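Local coordinates for protein 3-keto-5-aminohexanoate cleavage enzyme (Ralstonia eutropha, PDB 3C6C) that probably cleaves 3-keto-5-aminohexanoate or a related beta-keto acid, as a metal-binding TIM-barrel enzyme of the beta-keto acid cleavage family, at residues K197-E201 with E202-D206. Numbering follows the deposited sequence.
Sequences KQLIE and EGLID
Gln198 and Glu202, one helical turn apart, are joined side chain to side chain by a hydrogen bond. The amide nitrogen NE2 of Gln198 donates to OE2 of Glu202 over 2.7 Å, nearly straight at 166°. OE2 lies almost in the amide plane of Gln198, although the carboxylate as a whole is turned 76° from that plane, and it receives the N-H on its anti side, a little out of the carboxylate plane. Gln198 gets there by a bend: CG stands anti to the backbone N (chi1 -179°), and the turn at chi2 swings the amide over to the glutamate, whose chain beyond CG is extended. OE2 also forms a salt bridge with Arg170 of helix 166-179, so one oxygen is gripped by an amide and a guanidinium; the cation would be expected to stabilise the carboxylate's negative charge.

Here helix 190-201 of the TIM barrel ends in a Schellman motif. Gly203, at positive phi, sends its N-H to Ile200 O from above the carbonyl plane, while Leu204 N bonds to Leu199 O at 3.0 Å. This reversal leads the chain towards strand 210-214 and folds the hydrophobic side chains after the glycine back on the last helical turn. Ile205 points its CB at the helix: its CG1 lies 3.8 Å from Leu199 CB, and its CB is 3.9 Å from Ile200 CG1. CD1 of Leu204 instead lies 3.8 Å from CD2 of Leu199, the two side chains crossing at a slant. Beyond the helix end, Leu204 packs on helix 166-179 and Ile205 on Pro183 and Leu185 of strand 182-187. A water donates to Ile200 O at 2.7 Å and accepts from Ile205 N at 3.1 Å, bridging the last turn to the departing chain.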
ATOM      1  N   LYS A 197     -13.761 -13.159  10.627  1.00 19.70           N
ATOM      2  CA  LYS A 197     -12.756 -13.449  11.661  1.00 19.24           C
ATOM      3  C   LYS A 197     -13.432 -13.655  13.011  1.00 18.95           C
ATOM      4  O   LYS A 197     -13.008 -14.477  13.827  1.00 19.91           O
ATOM      5  CB  LYS A 197     -11.679 -12.374  11.721  1.00 19.39           C
ATOM      6  CG  LYS A 197     -10.779 -12.481  10.508  1.00 23.25           C
ATOM      7  CD  LYS A 197      -9.446 -11.817  10.681  1.00 29.16           C
ATOM      8  CE  LYS A 197      -9.569 -10.345  10.792  1.00 26.15           C
ATOM      9  NZ  LYS A 197      -8.186  -9.679  10.649  1.00 31.22           N
ATOM     10  N   GLN A 198     -14.535 -12.953  13.202  1.00 18.71           N
ATOM     11  CA  GLN A 198     -15.344 -13.088  14.447  1.00 20.09           C
ATOM     12  C   GLN A 198     -16.008 -14.462  14.511  1.00 21.52           C
ATOM     13  O   GLN A 198     -16.068 -15.096  15.562  1.00 22.43           O
ATOM     14  CB  GLN A 198     -16.424 -12.010  14.548  1.00 20.28           C
ATOM     15  CG  GLN A 198     -17.251 -12.122  15.819  1.00 24.66           C
ATOM     16  CD  GLN A 198     -16.463 -11.791  17.067  1.00 24.77           C
ATOM     17  OE1 GLN A 198     -15.495 -11.042  17.018  1.00 24.09           O
ATOM     18  NE2 GLN A 198     -16.896 -12.333  18.210  1.00 25.83           N
ATOM     19  N   LEU A 199     -16.507 -14.912  13.368  1.00 20.04           N
ATOM     20  CA  LEU A 199     -17.096 -16.255  13.263  1.00 20.81           C
ATOM     21  C   LEU A 199     -16.067 -17.309  13.675  1.00 19.30           C
ATOM     22  O   LEU A 199     -16.375 -18.269  14.384  1.00 22.63           O
ATOM     23  CB  LEU A 199     -17.613 -16.526  11.838  1.00 21.24           C
ATOM     24  CG  LEU A 199     -18.865 -15.754  11.430  1.00 16.93           C
ATOM     25  CD1 LEU A 199     -19.204 -15.922   9.929  1.00 20.72           C
ATOM     26  CD2 LEU A 199     -20.041 -16.199  12.290  1.00 17.32           C
ATOM     27  N   ILE A 200     -14.826 -17.071  13.281  1.00 19.23           N
ATOM     28  CA  ILE A 200     -13.736 -18.028  13.510  1.00 19.82           C
ATOM     29  C   ILE A 200     -13.473 -18.029  15.010  1.00 21.25           C
ATOM     30  O   ILE A 200     -13.350 -19.075  15.654  1.00 20.65           O
ATOM     31  CB  ILE A 200     -12.419 -17.642  12.769  1.00 19.54           C
ATOM     32  CG1 ILE A 200     -12.563 -17.869  11.258  1.00 20.78           C
ATOM     33  CG2 ILE A 200     -11.255 -18.465  13.291  1.00 19.97           C
ATOM     34  CD1 ILE A 200     -11.460 -17.225  10.379  1.00 18.63           C
ATOM     35  N   GLU A 201     -13.429 -16.820  15.539  1.00 21.89           N
ATOM     36  CA  GLU A 201     -13.232 -16.575  16.990  1.00 26.16           C
ATOM     37  C   GLU A 201     -14.196 -17.372  17.841  1.00 25.01           C
ATOM     38  O   GLU A 201     -13.848 -17.952  18.880  1.00 26.43           O
ATOM     39  CB  GLU A 201     -13.500 -15.107  17.304  1.00 26.74           C
ATOM     40  CG  GLU A 201     -12.305 -14.358  17.757  1.00 41.37           C
ATOM     41  CD  GLU A 201     -11.984 -14.651  19.206  1.00 49.61           C
ATOM     42  OE1 GLU A 201     -12.756 -14.209  20.095  1.00 61.84           O
ATOM     43  OE2 GLU A 201     -10.959 -15.325  19.451  1.00 62.66           O
ATOM     44  N   GLU A 202     -15.428 -17.321  17.391  1.00 23.29           N
ATOM     45  CA  GLU A 202     -16.588 -17.876  18.103  1.00 23.18           C
ATOM     46  C   GLU A 202     -16.766 -19.385  17.946  1.00 22.30           C
ATOM     47  O   GLU A 202     -17.742 -19.978  18.407  1.00 24.38           O
ATOM     48  CB  GLU A 202     -17.858 -17.152  17.661  1.00 21.07           C
ATOM     49  CG  GLU A 202     -17.857 -15.710  18.091  1.00 20.70           C
ATOM     50  CD  GLU A 202     -19.119 -14.985  17.694  1.00 20.86           C
ATOM     51  OE1 GLU A 202     -20.044 -15.656  17.172  1.00 23.80           O
ATOM     52  OE2 GLU A 202     -19.192 -13.747  17.885  1.00 25.46           O
ATOM     53  N   GLY A 203     -15.808 -19.994  17.283  1.00 21.26           N
ATOM     54  CA  GLY A 203     -15.819 -21.437  17.082  1.00 21.89           C
ATOM     55  C   GLY A 203     -16.833 -21.907  16.064  1.00 21.53           C
ATOM     56  O   GLY A 203     -17.311 -23.021  16.136  1.00 22.79           O
ATOM     57  N   LEU A 204     -17.139 -21.059  15.090  1.00 21.68           N
ATOM     58  CA  LEU A 204     -18.210 -21.351  14.133  1.00 20.19           C
ATOM     59  C   LEU A 204     -17.688 -21.718  12.751  1.00 22.07           C
ATOM     60  O   LEU A 204     -18.461 -22.010  11.845  1.00 20.06           O
ATOM     61  CB  LEU A 204     -19.184 -20.178  14.045  1.00 20.91           C
ATOM     62  CG  LEU A 204     -20.126 -19.968  15.228  1.00 21.47           C
ATOM     63  CD1 LEU A 204     -20.883 -18.671  15.080  1.00 20.16           C
ATOM     64  CD2 LEU A 204     -21.085 -21.133  15.326  1.00 22.86           C
ATOM     65  N   ILE A 205     -16.367 -21.769  12.650  1.00 21.56           N
ATOM     66  CA  ILE A 205     -15.670 -22.094  11.378  1.00 20.72           C
ATOM     67  C   ILE A 205     -14.619 -23.177  11.591  1.00 21.60           C
ATOM     68  O   ILE A 205     -13.584 -22.963  12.204  1.00 22.14           O
ATOM     69  CB  ILE A 205     -14.986 -20.841  10.742  1.00 18.68           C
ATOM     70  CG1 ILE A 205     -15.980 -19.673  10.533  1.00 20.76           C
ATOM     71  CG2 ILE A 205     -14.247 -21.206   9.436  1.00 18.88           C
ATOM     72  CD1 ILE A 205     -16.994 -19.834   9.396  1.00 17.47           C
ATOM     73  N   ASP A 206     -14.918 -24.352  11.063  1.00 20.63           N
ATOM     74  CA  ASP A 206     -14.041 -25.516  11.172  1.00 20.08           C
ATOM     75  C   ASP A 206     -12.845 -25.539  10.224  1.00 20.89           C
ATOM     76  O   ASP A 206     -12.878 -25.099   9.073  1.00 19.74           O
ATOM     77  CB  ASP A 206     -14.835 -26.793  10.955  1.00 20.10           C
ATOM     78  CG  ASP A 206     -15.846 -27.072  12.079  1.00 24.72           C
ATOM     79  OD1 ASP A 206     -15.858 -26.359  13.117  1.00 24.33           O
ATOM     80  OD2 ASP A 206     -16.625 -28.020  11.891  1.00 25.17           O
TER
HETATM   81  O   HOH W   1     -13.946 -21.496  14.527  1.00 27.94           O